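Local coordinates for endoglucanase family 5 (Clostridium acetobutylicum ATCC 824, PDB 6PZ7), which probably hydrolyses internal beta-1,4 linkages of cellulose and related plant polysaccharides as a broad-specificity family 5 endoglucanase, at residues A[168-179]-A[206-216]. Residues are numbered along the deposited sequence; the frame is centred on the assembly and turned at random. Where two conformers were deposited one is given.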
loop_
_atom_site.group_PDB
_atom_site.type_symbol
_atom_site.label_atom_id
_atom_site.label_comp_id
_atom_site.label_asym_id
_atom_site.label_seq_id
_atom_site.Cartn_x
_atom_site.Cartn_y
_atom_site.Cartn_z
ATOM N N ASN A 168 0.728 -1.087 17.090
ATOM C CA ASN A 168 2.070 -0.567 17.307
ATOM C C ASN A 168 3.034 -1.694 17.660
ATOM O O ASN A 168 4.187 -1.702 17.214
ATOM C CB ASN A 168 2.073 0.489 18.414
ATOM C CG ASN A 168 1.429 1.798 17.979
ATOM O OD1 ASN A 168 1.490 2.179 16.796
ATOM N ND2 ASN A 168 0.846 2.507 18.904
ATOM N N LYS A 169 2.579 -2.660 18.472
ATOM C CA LYS A 169 3.410 -3.805 18.819
ATOM C C LYS A 169 3.699 -4.668 17.598
ATOM O O LYS A 169 4.829 -5.132 17.417
ATOM C CB LYS A 169 2.724 -4.626 19.925
ATOM C CG LYS A 169 2.321 -3.834 21.186
ATOM C CD LYS A 169 1.645 -4.744 22.204
ATOM C CE LYS A 169 1.056 -3.984 23.373
ATOM N NZ LYS A 169 0.422 -4.904 24.375
ATOM N N PHE A 170 2.701 -4.889 16.757
ATOM C CA PHE A 170 2.928 -5.671 15.552
ATOM C C PHE A 170 3.925 -4.988 14.611
ATOM O O PHE A 170 4.798 -5.658 14.042
ATOM C CB PHE A 170 1.623 -5.882 14.789
ATOM C CG PHE A 170 0.614 -6.822 15.438
ATOM C CD1 PHE A 170 0.938 -7.690 16.468
ATOM C CD2 PHE A 170 -0.665 -6.843 14.941
ATOM C CE1 PHE A 170 -0.022 -8.545 17.001
ATOM C CE2 PHE A 170 -1.624 -7.707 15.464
ATOM C CZ PHE A 170 -1.296 -8.559 16.495
ATOM N N ASN A 171 3.796 -3.671 14.411
ATOM C CA ASN A 171 4.740 -2.970 13.552
ATOM C C ASN A 171 6.148 -3.052 14.126
ATOM O O ASN A 171 7.122 -3.206 13.376
ATOM C CB ASN A 171 4.309 -1.509 13.371
ATOM C CG ASN A 171 3.185 -1.334 12.358
ATOM O OD1 ASN A 171 3.075 -2.118 11.398
ATOM N ND2 ASN A 171 2.393 -0.277 12.512
ATOM N N LEU A 172 6.277 -2.904 15.444
ATOM C CA LEU A 172 7.583 -3.010 16.089
ATOM C C LEU A 172 8.186 -4.393 15.893
ATOM O O LEU A 172 9.365 -4.512 15.554
ATOM C CB LEU A 172 7.458 -2.714 17.585
ATOM C CG LEU A 172 8.734 -2.875 18.398
ATOM C CD1 LEU A 172 9.803 -2.002 17.890
ATOM C CD2 LEU A 172 8.449 -2.608 19.882
ATOM N N THR A 173 7.380 -5.438 16.100
ATOM C CA THR A 173 7.836 -6.802 15.899
ATOM C C THR A 173 8.340 -6.974 14.475
ATOM O O THR A 173 9.407 -7.558 14.237
ATOM C CB THR A 173 6.678 -7.776 16.148
ATOM O OG1 THR A 173 6.261 -7.723 17.521
ATOM C CG2 THR A 173 7.088 -9.201 15.820
ATOM N N ALA A 174 7.557 -6.520 13.499
ATOM C CA ALA A 174 7.968 -6.672 12.096
ATOM C C ALA A 174 9.256 -5.912 11.784
ATOM O O ALA A 174 10.155 -6.448 11.140
ATOM C CB ALA A 174 6.828 -6.251 11.196
ATOM N N VAL A 175 9.374 -4.664 12.232
ATOM C CA VAL A 175 10.596 -3.894 11.991
ATOM C C VAL A 175 11.796 -4.581 12.627
ATOM O O VAL A 175 12.856 -4.723 12.003
ATOM C CB VAL A 175 10.455 -2.438 12.482
ATOM C CG1 VAL A 175 11.804 -1.757 12.538
ATOM C CG2 VAL A 175 9.486 -1.659 11.574
ATOM N N ASN A 176 11.670 -5.005 13.894
ATOM C CA ASN A 176 12.805 -5.648 14.548
ATOM C C ASN A 176 13.197 -6.942 13.828
ATOM O O ASN A 176 14.382 -7.258 13.677
ATOM C CB ASN A 176 12.485 -5.949 16.011
ATOM C CG ASN A 176 12.592 -4.725 16.917
ATOM O OD1 ASN A 176 13.228 -3.748 16.584
ATOM N ND2 ASN A 176 11.970 -4.813 18.083
ATOM N N THR A 177 12.206 -7.723 13.411
ATOM C CA THR A 177 12.479 -8.976 12.703
ATOM C C THR A 177 13.191 -8.710 11.383
ATOM O O THR A 177 14.177 -9.372 11.050
ATOM C CB THR A 177 11.183 -9.730 12.460
ATOM O OG1 THR A 177 10.563 -10.063 13.708
ATOM C CG2 THR A 177 11.373 -10.998 11.669
ATOM N N ILE A 178 12.710 -7.735 10.615
ATOM C CA ILE A 178 13.375 -7.359 9.372
ATOM C C ILE A 178 14.819 -6.993 9.654
ATOM O O ILE A 178 15.761 -7.476 8.992
ATOM C CB ILE A 178 12.603 -6.206 8.699
ATOM C CG1 ILE A 178 11.266 -6.707 8.133
ATOM C CG2 ILE A 178 13.475 -5.551 7.631
ATOM C CD1 ILE A 178 10.242 -5.633 7.904
ATOM N N ARG A 179 15.032 -6.056 10.566
ATOM C CA ARG A 179 16.387 -5.548 10.786
ATOM C C ARG A 179 17.329 -6.639 11.291
ATOM O O ARG A 179 18.518 -6.629 10.947
ATOM C CB ARG A 179 16.344 -4.372 11.751
ATOM C CG ARG A 179 15.544 -3.158 11.238
ATOM C CD ARG A 179 16.421 -1.997 10.869
ATOM N NE ARG A 179 15.663 -0.835 10.454
ATOM C CZ ARG A 179 15.365 -0.516 9.188
ATOM N NH1 ARG A 179 15.759 -1.295 8.187
ATOM N NH2 ARG A 179 14.650 0.561 8.915
ATOM N N ASP A 206 -2.341 7.881 17.523
ATOM C CA ASP A 206 -1.871 6.800 18.358
ATOM C C ASP A 206 -0.729 5.998 17.751
ATOM O O ASP A 206 -0.117 5.183 18.463
ATOM C CB ASP A 206 -3.003 5.849 18.780
ATOM C CG ASP A 206 -3.906 6.417 19.861
ATOM O OD1 ASP A 206 -3.611 7.518 20.400
ATOM O OD2 ASP A 206 -4.911 5.723 20.202
ATOM N N LEU A 207 -0.387 6.237 16.489
ATOM C CA LEU A 207 0.728 5.557 15.855
ATOM C C LEU A 207 2.024 5.881 16.578
ATOM O O LEU A 207 2.333 7.048 16.828
ATOM C CB LEU A 207 0.817 6.003 14.403
ATOM C CG LEU A 207 1.809 5.228 13.560
ATOM C CD1 LEU A 207 1.302 3.822 13.300
ATOM C CD2 LEU A 207 2.068 5.943 12.264
ATOM N N VAL A 208 2.805 4.845 16.854
ATOM C CA VAL A 208 4.167 4.964 17.374
ATOM C C VAL A 208 5.112 4.401 16.328
ATOM O O VAL A 208 4.955 3.256 15.896
ATOM C CB VAL A 208 4.330 4.233 18.720
ATOM C CG1 VAL A 208 5.796 4.255 19.152
ATOM C CG2 VAL A 208 3.427 4.873 19.744
ATOM N N ILE A 209 6.091 5.188 15.910
ATOM C CA ILE A 209 7.100 4.692 14.972
ATOM C C ILE A 209 8.020 3.698 15.681
ATOM O O ILE A 209 8.675 4.079 16.665
ATOM C CB ILE A 209 7.929 5.865 14.413
ATOM C CG1 ILE A 209 7.047 6.875 13.696
ATOM C CG2 ILE A 209 9.062 5.343 13.507
ATOM C CD1 ILE A 209 6.441 6.384 12.376
ATOM N N PRO A 210 8.125 2.448 15.235
ATOM C CA PRO A 210 8.989 1.468 15.914
ATOM C C PRO A 210 10.395 1.985 16.146
ATOM O O PRO A 210 11.085 2.408 15.195
ATOM C CB PRO A 210 8.993 0.267 14.948
ATOM C CG PRO A 210 7.658 0.335 14.269
ATOM C CD PRO A 210 7.407 1.841 14.090
ATOM N N ASN A 211 10.829 1.986 17.413
ATOM C CA ASN A 211 12.183 2.384 17.802
ATOM C C ASN A 211 12.537 3.809 17.400
ATOM O O ASN A 211 13.711 4.183 17.386
ATOM C CB ASN A 211 13.241 1.423 17.240
ATOM C CG ASN A 211 13.012 0.006 17.655
ATOM O OD1 ASN A 211 12.780 -0.275 18.836
ATOM N ND2 ASN A 211 13.069 -0.927 16.708
ATOM N N ASN A 212 11.543 4.634 17.036
ATOM C CA ASN A 212 11.826 5.949 16.446
ATOM C C ASN A 212 12.853 5.806 15.313
ATOM O O ASN A 212 13.718 6.650 15.130
ATOM C CB ASN A 212 12.288 6.963 17.513
ATOM C CG ASN A 212 12.033 8.401 17.099
ATOM O OD1 ASN A 212 11.453 8.676 16.054
ATOM N ND2 ASN A 212 12.446 9.348 17.947
ATOM N N ASP A 213 12.690 4.749 14.512
ATOM C CA ASP A 213 13.608 4.428 13.415
ATOM C C ASP A 213 13.489 5.478 12.319
ATOM O O ASP A 213 12.409 5.721 11.775
ATOM C CB ASP A 213 13.204 3.040 12.938
ATOM C CG ASP A 213 14.121 2.423 11.888
ATOM O OD1 ASP A 213 14.560 3.122 10.954
ATOM O OD2 ASP A 213 14.385 1.217 12.022
ATOM N N LYS A 214 14.635 6.085 11.964
ATOM C CA LYS A 214 14.649 7.170 10.989
ATOM C C LYS A 214 14.355 6.714 9.565
ATOM O O LYS A 214 14.153 7.560 8.690
ATOM C CB LYS A 214 15.990 7.919 11.010
ATOM C CG LYS A 214 17.162 7.096 10.485
ATOM C CD LYS A 214 18.489 7.876 10.551
ATOM C CE LYS A 214 19.645 7.031 10.056
ATOM N NZ LYS A 214 20.971 7.727 10.228
ATOM N N ARG A 215 14.344 5.410 9.331
ATOM C CA ARG A 215 14.085 4.856 8.014
ATOM C C ARG A 215 12.695 4.254 7.894
ATOM O O ARG A 215 12.438 3.456 6.980
ATOM C CB ARG A 215 15.180 3.859 7.654
ATOM C CG ARG A 215 16.530 4.539 7.449
ATOM C CD ARG A 215 17.489 3.653 6.705
ATOM N NE ARG A 215 18.799 4.278 6.495
ATOM C CZ ARG A 215 19.787 4.227 7.365
ATOM N NH1 ARG A 215 19.639 3.595 8.521
ATOM N NH2 ARG A 215 20.942 4.819 7.070
ATOM N N VAL A 216 11.789 4.617 8.795
ATOM C CA VAL A 216 10.391 4.209 8.735
ATOM C C VAL A 216 9.525 5.321 8.174
ATOM O O VAL A 216 9.673 6.495 8.559
ATOM C CB VAL A 216 9.894 3.716 10.108
ATOM C CG1 VAL A 216 8.353 3.561 10.115
ATOM C CG2 VAL A 216 10.548 2.398 10.467
HETATM O O HOH W 1 3.134 1.482 14.703
HETATM O O HOH W 2 5.603 0.706 17.080
HETATM O O HOH W 3 12.733 -2.665 19.957
#
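The side-chain amide of Asn168 bonds the backbone on both sides of Leu207, fastening helix 161-180 of the TIM barrel to the loop that leads into strand 216-221. Asn168 ND2 gives an almost straight bond (169°) to Asp206 O. Val208 N donates to Asn168 OD1 at 3.0 Å from well above the carbonyl plane. That OD1 also accepts from a water, which donates to Val208 O and is held by Asn171 ND2; a second water joins Val208 O to Asn168 O. Asn171 is gripped mainly elsewhere, its OD1 by Thr143 and its ND2 by Pro193 O.

Midway, Pro210 presses its ring on the helix, CG lying 3.8 Å from Val175 CG2 and CB against Leu172 CD1. Next to it Asn211 ND2 donates to Asn176 OD1 (2.8 Å), and a water bridges the other ends of the two amides.

At the far end the chain of Arg179, bent at chi2 (-108°), brings NE and NH2 side-on to Asp213 OD2 in a salt bridge, while NH1 serves the carbonyls of Asn185 and Arg188. Arg179 NE uses the syn lone pair of Asp213 OD2 at 2.9 Å; the anti lone pair of Asp213 OD1 receives Arg215 N at 2.8 Å, closing an Asx turn.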